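Local structure of extracellular fatty acid-binding protein (Gallus gallus, 3SAO) at residues Ala16-Thr21 and Arg135-Glu140; Ile38-Leu41 and Glu45-Val48; Val74-Ser77 and Lys82-Glu85; Glu85-Asp90 and Tyr94-Ala99. The protein sequesters bacterial ferric siderophores and binds long-chain fatty acids and lysophosphatidic acid in the cup of a lipocalin beta-barrel, and may act as an antibacterial factor. One frame throughout, in Å; residues are numbered along the deposited sequence.

Contact 1. Residues Ala16-Thr21 and Arg135-Glu140; sequences ALASNT and RNYTDE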
# COMPACT_ATOMS: atom_id res chain seq x y z
N ALA A 16 2.41 -6.02 -3.88
CA ALA A 16 1.60 -7.20 -3.54
C ALA A 16 0.61 -6.84 -2.46
O ALA A 16 0.79 -5.89 -1.73
CB ALA A 16 2.48 -8.37 -3.08
N LEU A 17 -0.45 -7.63 -2.42
CA LEU A 17 -1.62 -7.45 -1.59
C LEU A 17 -2.04 -8.80 -1.07
O LEU A 17 -1.83 -9.83 -1.73
CB LEU A 17 -2.78 -6.90 -2.41
CG LEU A 17 -2.53 -5.60 -3.17
CD1 LEU A 17 -3.79 -5.30 -4.04
CD2 LEU A 17 -2.21 -4.46 -2.23
N ALA A 18 -2.66 -8.80 0.09
CA ALA A 18 -3.28 -9.99 0.61
C ALA A 18 -4.61 -9.64 1.27
O ALA A 18 -4.68 -8.72 2.11
CB ALA A 18 -2.35 -10.73 1.59
N SER A 19 -5.66 -10.40 0.94
CA SER A 19 -7.00 -10.18 1.51
C SER A 19 -7.89 -11.37 1.22
O SER A 19 -7.59 -12.15 0.33
CB SER A 19 -7.63 -8.91 0.92
OG SER A 19 -9.04 -8.85 1.10
N ASN A 20 -9.01 -11.46 1.93
CA ASN A 20 -9.93 -12.59 1.76
C ASN A 20 -11.36 -12.20 1.33
O ASN A 20 -12.28 -13.01 1.42
CB ASN A 20 -9.98 -13.45 3.04
CG ASN A 20 -10.56 -12.72 4.25
OD1 ASN A 20 -10.74 -11.51 4.24
ND2 ASN A 20 -10.86 -13.48 5.30
N THR A 21 -11.56 -10.99 0.82
CA THR A 21 -12.88 -10.60 0.32
C THR A 21 -13.16 -11.30 -1.01
O THR A 21 -12.25 -11.60 -1.77
CB THR A 21 -13.03 -9.08 0.15
OG1 THR A 21 -12.32 -8.64 -1.01
CG2 THR A 21 -12.52 -8.33 1.40
N ARG A 135 -1.59 -14.74 9.39
CA ARG A 135 -2.95 -14.24 9.60
C ARG A 135 -3.93 -15.13 8.83
O ARG A 135 -5.06 -14.73 8.60
CB ARG A 135 -3.06 -12.78 9.17
CG ARG A 135 -2.43 -11.84 10.21
CD ARG A 135 -2.30 -10.46 9.75
NE ARG A 135 -1.35 -9.73 10.58
CZ ARG A 135 -1.65 -8.96 11.62
NH1 ARG A 135 -2.91 -8.76 11.99
NH2 ARG A 135 -0.69 -8.34 12.25
N ASN A 136 -3.48 -16.32 8.43
CA ASN A 136 -4.25 -17.30 7.64
C ASN A 136 -4.78 -16.77 6.31
O ASN A 136 -5.85 -17.17 5.86
CB ASN A 136 -5.41 -17.90 8.46
CG ASN A 136 -4.92 -18.70 9.65
OD1 ASN A 136 -3.91 -19.39 9.57
ND2 ASN A 136 -5.62 -18.60 10.77
N TYR A 137 -4.02 -15.90 5.66
CA TYR A 137 -4.18 -15.73 4.21
C TYR A 137 -3.62 -16.96 3.51
O TYR A 137 -2.55 -17.47 3.85
CB TYR A 137 -3.55 -14.42 3.71
CG TYR A 137 -4.24 -13.21 4.29
CD1 TYR A 137 -5.61 -13.03 4.14
CD2 TYR A 137 -3.53 -12.25 4.99
CE1 TYR A 137 -6.27 -11.95 4.74
CE2 TYR A 137 -4.16 -11.16 5.55
CZ TYR A 137 -5.52 -11.01 5.44
OH TYR A 137 -6.10 -9.90 6.01
N THR A 138 -4.39 -17.49 2.57
CA THR A 138 -3.91 -18.54 1.69
C THR A 138 -3.18 -17.94 0.49
O THR A 138 -3.13 -16.73 0.32
CB THR A 138 -5.06 -19.41 1.17
OG1 THR A 138 -5.89 -18.60 0.33
CG2 THR A 138 -5.89 -19.94 2.30
N ASP A 139 -2.61 -18.81 -0.34
CA ASP A 139 -1.93 -18.40 -1.56
C ASP A 139 -2.89 -17.80 -2.57
O ASP A 139 -2.52 -16.90 -3.32
CB ASP A 139 -1.19 -19.58 -2.18
CG ASP A 139 -0.48 -20.40 -1.15
OD1 ASP A 139 0.53 -19.90 -0.60
OD2 ASP A 139 -0.99 -21.50 -0.82
N GLU A 140 -4.14 -18.25 -2.56
CA GLU A 140 -5.14 -17.69 -3.47
C GLU A 140 -5.49 -16.27 -3.04
O GLU A 140 -6.01 -15.49 -3.84
CB GLU A 140 -6.40 -18.56 -3.51
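Tyr137 lays its ring against the backbone of Ala18-Asn20, and nearly everything in this contact passes through that ring. Over one face sit Ala18 O and Ser19 N, each 4.1 Å above the plane and displaced toward the rim, so a peptide group rather than a side chain covers the tyrosine. The closest approach is Ser19 CA to Tyr137 CE1, 3.8 Å. At the other end of the ring the methyl of Ala18 supplies the apolar partner, its CB 3.9 Å from Tyr137 CD2. Asn20 N comes in obliquely near CE1, at 4.0 Å from that Tyr137 atom. No hydrogen bond joins the two segments; the contact is van der Waals packing of an aromatic on an extended chain.

Two features position these groups. Tyr137 CG lies anti to its own carbonyl carbon (chi1 -65°), which swings the ring across toward the strand. Just before it, Asn136 has positive phi and is the C' residue of a Schellman motif closing helix 122-133, so the chain turns off the helix immediately ahead of the tyrosine. On the other segment Ser19 turns its CB away from the Tyr137 segment, and its OG accepts a weak bond from Thr21 N. Thr21, an enterobactin-binding residue, caps helix 22-27 through OG1 to Phe24 N.

The ring also touches His109 and Met111 of strand 106-115 and Ala132 of helix 122-133, while Ala18 packs on Phe128. Tyr137 thus fills the join between the end of strand 10-18, its neighbour 106-115 and the helix that packs against the outside of the lipocalin barrel.

Contact 2. Residues Ile38-Leu41 and Glu45-Val48; sequences ISFL and ELEV. With NKN ((2R)-2-hydroxy-3-(phosphonooxy)propyl tetradecanoate), chain C.
Phe40 and Leu46 lie side by side across the strands, pointing the same way, as a non-hydrogen-bonded pair. Leu46 CD2 reaches Phe40 CE2 at 3.5 Å, from a direction oblique to the ring, while Leu46 CB lies 3.8 Å from Phe40 CD2. The leucine takes an uncommon conformation, CG between its backbone N and carbonyl carbon (chi1 52°), and CD2 rises from the sheet alongside the Phe40 ring. Ile38, two residues back on the same face, puts CG2 above one face of the Phe40 ring, offset toward the rim, and also meets Leu46 CB at 4.4 Å. Its CG1 branch leads into the calyx instead: CD1 ends 3.5 Å from OAE of the bound lysophosphatidic acid, the carbonyl oxygen of its ester.

The opposite face carries Ser39, Leu41, Glu45 and Glu47. Leu41 and Glu45 approach through their CB atoms, and the Glu45 chain extends onward from there.

Between the faces the antiparallel hairpin is held by a reciprocal pair of bonds between Ser39 and Glu47, then by Leu41 N to Glu45 O at 2.8 Å, where the donor stands 36° out of the carbonyl plane. One water links Ser39 OG with Glu47 O, giving that carbonyl a second donor besides Ser39 N.

The chemistry is therefore split: Ile38, Phe40, Leu46 and Val48 form an apolar lining on the calyx side, with Ile38 in the ligand pocket, whereas the outward face is mostly polar, Ser39, Glu45 and Glu47, with Leu41 an exposed apolar exception, a division consistent with a barrel wall between lipid and solvent.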
# COMPACT_ATOMS: atom_id res chain seq x y z
N ILE A 38 5.46 9.19 -0.55
CA ILE A 38 5.30 9.51 0.86
C ILE A 38 6.01 10.82 1.16
O ILE A 38 7.19 10.96 0.79
CB ILE A 38 5.95 8.39 1.73
CG1 ILE A 38 5.30 7.04 1.46
CG2 ILE A 38 5.83 8.75 3.20
CD1 ILE A 38 5.88 5.92 2.33
N SER A 39 5.30 11.73 1.86
CA SER A 39 5.82 13.01 2.32
C SER A 39 5.50 13.21 3.80
O SER A 39 4.41 12.86 4.25
CB SER A 39 5.15 14.14 1.55
OG SER A 39 5.21 13.90 0.15
N PHE A 40 6.45 13.75 4.55
CA PHE A 40 6.30 13.94 5.99
C PHE A 40 5.91 15.39 6.29
O PHE A 40 6.36 16.30 5.61
CB PHE A 40 7.58 13.55 6.71
CG PHE A 40 7.80 12.04 6.76
CD1 PHE A 40 8.77 11.44 5.97
CD2 PHE A 40 6.97 11.23 7.53
CE1 PHE A 40 8.96 10.06 5.99
CE2 PHE A 40 7.15 9.85 7.55
CZ PHE A 40 8.14 9.26 6.76
N LEU A 41 5.02 15.57 7.26
CA LEU A 41 4.94 16.85 7.97
C LEU A 41 5.35 16.64 9.40
O LEU A 41 4.66 15.97 10.17
CB LEU A 41 3.55 17.45 7.92
CG LEU A 41 3.42 18.92 8.33
CD1 LEU A 41 4.14 19.84 7.36
CD2 LEU A 41 1.96 19.30 8.45
N GLU A 45 3.07 13.02 11.24
CA GLU A 45 2.12 13.05 10.14
C GLU A 45 2.78 12.78 8.78
O GLU A 45 3.86 13.32 8.47
CB GLU A 45 1.41 14.41 10.13
CG GLU A 45 0.27 14.54 9.13
CD GLU A 45 -0.61 15.74 9.48
OE1 GLU A 45 -1.39 16.22 8.64
OE2 GLU A 45 -0.48 16.23 10.62
N LEU A 46 2.14 11.96 7.97
CA LEU A 46 2.60 11.78 6.59
C LEU A 46 1.43 11.72 5.66
O LEU A 46 0.35 11.23 6.04
CB LEU A 46 3.44 10.51 6.44
CG LEU A 46 2.87 9.21 6.95
CD1 LEU A 46 2.23 8.50 5.78
CD2 LEU A 46 3.99 8.36 7.57
N GLU A 47 1.66 12.14 4.42
CA GLU A 47 0.63 12.10 3.40
C GLU A 47 1.15 11.15 2.34
O GLU A 47 2.28 11.27 1.93
CB GLU A 47 0.32 13.47 2.81
CG GLU A 47 -0.77 13.41 1.72
CD GLU A 47 -1.24 14.78 1.21
OE1 GLU A 47 -0.44 15.71 1.07
OE2 GLU A 47 -2.40 14.87 0.81
N VAL A 48 0.34 10.18 1.99
CA VAL A 48 0.62 9.28 0.89
C VAL A 48 -0.18 9.69 -0.35
O VAL A 48 -1.41 9.84 -0.30
CB VAL A 48 0.34 7.81 1.25
CG1 VAL A 48 0.86 6.87 0.12
CG2 VAL A 48 0.91 7.49 2.62
OAA NKN C . -2.85 2.78 3.37
OAB NKN C . -2.11 0.52 3.48
PAC NKN C . -1.68 1.89 3.04
OAD NKN C . -1.16 1.99 1.62
OAE NKN C . 6.16 2.65 3.49
OAF NKN C . -0.46 2.33 3.97
CAG NKN C . 0.31 3.53 3.87
CAH NKN C . 1.58 3.44 4.70
CAI NKN C . 2.91 3.80 4.01
OAJ NKN C . 3.95 2.85 4.33
CAK NKN C . 5.40 3.10 4.35
CAL NKN C . 6.00 3.86 5.50
CAM NKN C . 7.00 2.96 6.21
CAN NKN C . 7.40 3.51 7.58
CAO NKN C . 6.57 4.73 7.97
OAY NKN C . 1.41 4.35 5.79
O HOH W 1 2.62 12.62 -0.85

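Contact 3. Residues Val74-Ser77 and Lys82-Glu85; sequences VYYS and KTVE. Unlike the reference sequence in segment 74-77: Val74 (reference Leu). With NKN ((2R)-2-hydroxy-3-(phosphonooxy)propyl tetradecanoate), chain C.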
# COMPACT_ATOMS: atom_id res chain seq x y z
N VAL A 74 1.90 2.50 14.53
CA VAL A 74 0.52 2.54 14.09
C VAL A 74 0.20 3.96 13.68
O VAL A 74 0.55 4.89 14.39
CB VAL A 74 -0.45 2.10 15.19
CG1 VAL A 74 -0.37 3.05 16.41
CG2 VAL A 74 -1.86 2.01 14.65
N TYR A 75 -0.44 4.11 12.52
CA TYR A 75 -0.87 5.40 12.04
C TYR A 75 -2.34 5.32 11.66
O TYR A 75 -2.83 4.24 11.31
CB TYR A 75 -0.08 5.84 10.82
CG TYR A 75 1.39 6.02 11.01
CD1 TYR A 75 1.95 7.27 10.94
CD2 TYR A 75 2.23 4.92 11.20
CE1 TYR A 75 3.29 7.45 11.09
CE2 TYR A 75 3.57 5.09 11.37
CZ TYR A 75 4.10 6.36 11.30
OH TYR A 75 5.45 6.55 11.44
N TYR A 76 -3.02 6.46 11.73
CA TYR A 76 -4.47 6.55 11.56
C TYR A 76 -4.87 7.71 10.66
O TYR A 76 -4.28 8.81 10.76
CB TYR A 76 -5.16 6.71 12.91
CG TYR A 76 -6.67 6.79 12.81
CD1 TYR A 76 -7.40 5.71 12.36
CD2 TYR A 76 -7.36 7.94 13.16
CE1 TYR A 76 -8.79 5.77 12.26
CE2 TYR A 76 -8.76 8.01 13.07
CZ TYR A 76 -9.46 6.91 12.61
OH TYR A 76 -10.84 6.94 12.52
N SER A 77 -5.82 7.45 9.74
CA SER A 77 -6.47 8.46 8.91
C SER A 77 -7.96 8.57 9.26
O SER A 77 -8.71 7.63 9.01
CB SER A 77 -6.32 8.12 7.41
OG SER A 77 -7.14 8.99 6.62
N LYS A 82 -9.18 4.64 8.63
CA LYS A 82 -8.23 3.63 8.23
C LYS A 82 -7.07 3.67 9.19
O LYS A 82 -6.52 4.75 9.50
CB LYS A 82 -7.80 3.85 6.77
CG LYS A 82 -6.78 2.88 6.26
CD LYS A 82 -6.37 3.29 4.84
CE LYS A 82 -5.73 2.17 4.07
NZ LYS A 82 -5.35 2.61 2.70
N THR A 83 -6.73 2.50 9.68
CA THR A 83 -5.62 2.29 10.60
C THR A 83 -4.58 1.49 9.82
O THR A 83 -4.95 0.55 9.12
CB THR A 83 -6.09 1.51 11.83
OG1 THR A 83 -7.12 2.27 12.49
CG2 THR A 83 -4.92 1.21 12.80
N VAL A 84 -3.30 1.88 9.92
CA VAL A 84 -2.22 1.14 9.29
C VAL A 84 -1.11 0.82 10.27
O VAL A 84 -0.74 1.65 11.09
CB VAL A 84 -1.63 1.90 8.08
CG1 VAL A 84 -2.66 2.03 7.00
CG2 VAL A 84 -1.15 3.28 8.49
N GLU A 85 -0.65 -0.42 10.22
CA GLU A 85 0.43 -0.92 11.09
C GLU A 85 1.57 -1.37 10.23
O GLU A 85 1.39 -2.17 9.29
CB GLU A 85 -0.04 -2.12 11.92
CG GLU A 85 -1.39 -1.94 12.55
CD GLU A 85 -1.92 -3.22 13.14
OE1 GLU A 85 -3.12 -3.48 12.92
OE2 GLU A 85 -1.13 -3.95 13.82
OAA NKN C . -2.85 2.78 3.37
OAB NKN C . -2.11 0.52 3.48
PAC NKN C . -1.68 1.89 3.04
OAD NKN C . -1.16 1.99 1.62
OAE NKN C . 6.16 2.65 3.49
OAF NKN C . -0.46 2.33 3.97
CAG NKN C . 0.31 3.53 3.87
CAH NKN C . 1.58 3.44 4.70
CAI NKN C . 2.91 3.80 4.01
OAJ NKN C . 3.95 2.85 4.33
CAK NKN C . 5.40 3.10 4.35
CAL NKN C . 6.00 3.86 5.50
CAM NKN C . 7.00 2.96 6.21
CAN NKN C . 7.40 3.51 7.58
CAO NKN C . 6.57 4.73 7.97
OAY NKN C . 1.41 4.35 5.79
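This is an antiparallel beta hairpin in the lipocalin barrel wall, with one face turned to the ligand: Tyr75, Ser77, Lys82 and Val84 lie inward, Val74, Tyr76, Thr83 and Glu85 outward. Four backbone bonds fix the register, a reciprocal pair between Tyr75 and Val84 and another between Ser77 and Lys82, all close to straight.

On the inner face Val84 CG2 sits 3.6 Å from Tyr75 CB. It occupies the position between the backbone N and carbonyl carbon, tucked against the neighbouring strand, and this turns CG1 toward the lipid, 3.7 Å from its phosphate oxygen OAA. The Tyr75 ring leads away from the hairpin, with OH 4.1 Å from CAO of the acyl chain. Outside, Val74 CG2 meets Thr83 CG2 at 3.7 Å where the two side chains cross. Tyr76 turns a ring edge to Thr83, with CD1 3.5 Å from OG1.

Lys82 stretches its whole chain, every torsion near 180°, from the strand to the phosphate, where NZ donates to OAA at 2.6 Å. Arg112 NH1 also bonds the lipid, and Arg101 lies close by. Lys82 and Arg112 bind both lysophosphatidic acid and enterobactin, and Arg101 joins them for enterobactin; the positive charge probably favours both anionic ligands. Lys82 thus supplies the charge for the anionic head, Val84 packs a methyl beside the same phosphate, and Tyr75 reaches the acyl chain.

Contact 4. Residues Glu85-Asp90 and Tyr94-Ala99; sequences EVLDTD and YAVIFA. With NKN ((2R)-2-hydroxy-3-(phosphonooxy)propyl tetradecanoate), chain C.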
# COMPACT_ATOMS: atom_id res chain seq x y z
N GLU A 85 -0.65 -0.42 10.22
CA GLU A 85 0.43 -0.92 11.09
C GLU A 85 1.57 -1.37 10.23
O GLU A 85 1.39 -2.17 9.29
CB GLU A 85 -0.04 -2.12 11.92
CG GLU A 85 -1.39 -1.94 12.55
CD GLU A 85 -1.92 -3.22 13.14
OE1 GLU A 85 -3.12 -3.48 12.92
OE2 GLU A 85 -1.13 -3.95 13.82
N VAL A 86 2.77 -0.98 10.62
CA VAL A 86 3.97 -1.42 9.95
C VAL A 86 4.37 -2.70 10.67
O VAL A 86 4.68 -2.70 11.87
CB VAL A 86 5.11 -0.38 10.03
CG1 VAL A 86 6.32 -0.86 9.24
CG2 VAL A 86 4.66 1.00 9.53
N LEU A 87 4.32 -3.81 9.95
CA LEU A 87 4.65 -5.11 10.54
C LEU A 87 6.13 -5.45 10.43
O LEU A 87 6.70 -6.20 11.25
CB LEU A 87 3.83 -6.20 9.85
CG LEU A 87 2.30 -6.13 9.90
CD1 LEU A 87 1.65 -7.43 9.39
CD2 LEU A 87 1.80 -5.78 11.29
N ASP A 88 6.75 -4.91 9.39
CA ASP A 88 8.15 -5.15 9.09
C ASP A 88 8.61 -4.16 8.06
O ASP A 88 7.86 -3.88 7.11
CB ASP A 88 8.40 -6.56 8.56
CG ASP A 88 9.89 -6.94 8.65
OD1 ASP A 88 10.46 -6.70 9.71
OD2 ASP A 88 10.50 -7.37 7.65
N THR A 89 9.83 -3.69 8.23
CA THR A 89 10.48 -2.81 7.26
C THR A 89 11.97 -2.59 7.53
O THR A 89 12.42 -2.63 8.69
CB THR A 89 9.79 -1.41 7.20
OG1 THR A 89 10.43 -0.63 6.20
CG2 THR A 89 9.86 -0.69 8.51
N ASP A 90 12.73 -2.39 6.46
CA ASP A 90 14.12 -1.99 6.59
C ASP A 90 14.29 -0.48 6.41
O ASP A 90 15.41 0.02 6.47
CB ASP A 90 15.01 -2.77 5.62
CG ASP A 90 14.79 -2.39 4.17
OD1 ASP A 90 13.82 -1.65 3.84
OD2 ASP A 90 15.60 -2.86 3.34
N TYR A 94 11.81 -1.96 1.43
CA TYR A 94 10.50 -2.58 1.47
C TYR A 94 9.81 -2.26 2.79
O TYR A 94 10.48 -1.88 3.77
CB TYR A 94 10.62 -4.12 1.30
CG TYR A 94 11.08 -4.78 2.59
CD1 TYR A 94 12.41 -4.75 2.95
CD2 TYR A 94 10.17 -5.28 3.50
CE1 TYR A 94 12.84 -5.27 4.14
CE2 TYR A 94 10.58 -5.80 4.69
CZ TYR A 94 11.93 -5.79 5.01
OH TYR A 94 12.40 -6.27 6.20
N ALA A 95 8.50 -2.47 2.85
CA ALA A 95 7.75 -2.46 4.10
C ALA A 95 6.49 -3.32 3.93
O ALA A 95 5.84 -3.28 2.89
CB ALA A 95 7.34 -1.07 4.49
N VAL A 96 6.13 -4.02 5.00
CA VAL A 96 4.90 -4.79 5.10
C VAL A 96 3.91 -4.07 6.01
O VAL A 96 4.19 -3.81 7.17
CB VAL A 96 5.13 -6.21 5.61
CG1 VAL A 96 3.79 -7.00 5.63
CG2 VAL A 96 6.16 -6.91 4.76
N ILE A 97 2.76 -3.71 5.45
CA ILE A 97 1.78 -2.85 6.10
C ILE A 97 0.50 -3.63 6.25
O ILE A 97 0.02 -4.27 5.30
CB ILE A 97 1.43 -1.59 5.23
CG1 ILE A 97 2.68 -0.81 4.90
CG2 ILE A 97 0.39 -0.69 5.94
CD1 ILE A 97 3.41 -0.35 6.08
N PHE A 98 -0.10 -3.56 7.42
CA PHE A 98 -1.39 -4.19 7.57
C PHE A 98 -2.40 -3.06 7.82
O PHE A 98 -2.23 -2.27 8.74
CB PHE A 98 -1.37 -5.16 8.73
CG PHE A 98 -2.67 -5.87 8.94
CD1 PHE A 98 -3.04 -6.94 8.12
CD2 PHE A 98 -3.53 -5.49 9.95
CE1 PHE A 98 -4.26 -7.60 8.30
CE2 PHE A 98 -4.73 -6.17 10.14
CZ PHE A 98 -5.09 -7.21 9.30
N ALA A 99 -3.45 -3.03 6.99
CA ALA A 99 -4.46 -1.98 7.01
C ALA A 99 -5.81 -2.49 7.46
O ALA A 99 -6.24 -3.56 7.04
CB ALA A 99 -4.59 -1.38 5.63
OAA NKN C . -2.85 2.78 3.37
OAB NKN C . -2.11 0.52 3.48
PAC NKN C . -1.68 1.89 3.04
OAD NKN C . -1.16 1.99 1.62
OAE NKN C . 6.16 2.65 3.49
OAF NKN C . -0.46 2.33 3.97
CAG NKN C . 0.31 3.53 3.87
CAH NKN C . 1.58 3.44 4.70
CAI NKN C . 2.91 3.80 4.01
OAJ NKN C . 3.95 2.85 4.33
CAK NKN C . 5.40 3.10 4.35
CAL NKN C . 6.00 3.86 5.50
CAM NKN C . 7.00 2.96 6.21
CAN NKN C . 7.40 3.51 7.58
CAO NKN C . 6.57 4.73 7.97
OAY NKN C . 1.41 4.35 5.79
O HOH W 2 -4.41 -2.14 10.91
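Tyr94 holds CG between its backbone N and carbonyl carbon (chi1 77°), which lays the ring back over the turn, while Asp88 CG is anti to N (chi1 -163°) and swings its carboxylate to meet it. The phenol donates to Asp88 OD2 at 2.6 Å; that oxygen lies in the ring plane, yet the hydroxyl comes from above the carboxylate, 43° out of its plane. Asp90 CG approaches the ring obliquely, 3.5 Å from Tyr94 CE1. Its OD1 gathers the turn, accepting from Ser93 N and Lys92 N as well as Tyr94 N. Thr89 OG1 donates to Tyr94 O at 2.7 Å.

Farther along, Leu87 and Asp88 both face Val96 in a classic beta bulge: Leu87 N gives to Val96 O, and Val96 N to Asp88 O. Leu87 CD1 packs on Phe98 CB at 3.8 Å, and Glu85 OE1 lies at the Phe98 ring edge.

Inside the lipocalin barrel, Val86 CG2 meets Ile97 CD1 at 3.9 Å, and Ile97 and Ala99 line the lipid pocket. On the outer face, Ala124 and Ile127 of helix 122-133 touch Tyr94, Phe128 covers Val96, and Phe98 meets the ring of His109 of strand 106-115 and makes a cation-pi contact with Arg135.

In the fold
Contacts 2, 3 and 4 are hairpins of one barrel, partly buried, and all touch the same lipid; contact 1 is a buried packing site at the barrel's flank, on the other side of the chain's centre from contact 2. Contacts 3 and 4 share Glu85 and strand 82-89, with Val84 CB against Ile97 CG2. Contact 2 meets contact 3 through Leu46 CD2 and Tyr75 CE1. Contact 1 reaches contact 4 where Arg135 makes a cation-pi interaction with Phe98 and Tyr137 OH touches Phe98 CE1. Chemistry follows place: apolar at contact 2's inner face, cationic at Lys82, rich in side-chain hydrogen bonds at contact 4's turn, and without cross-segment hydrogen bonds at contact 1.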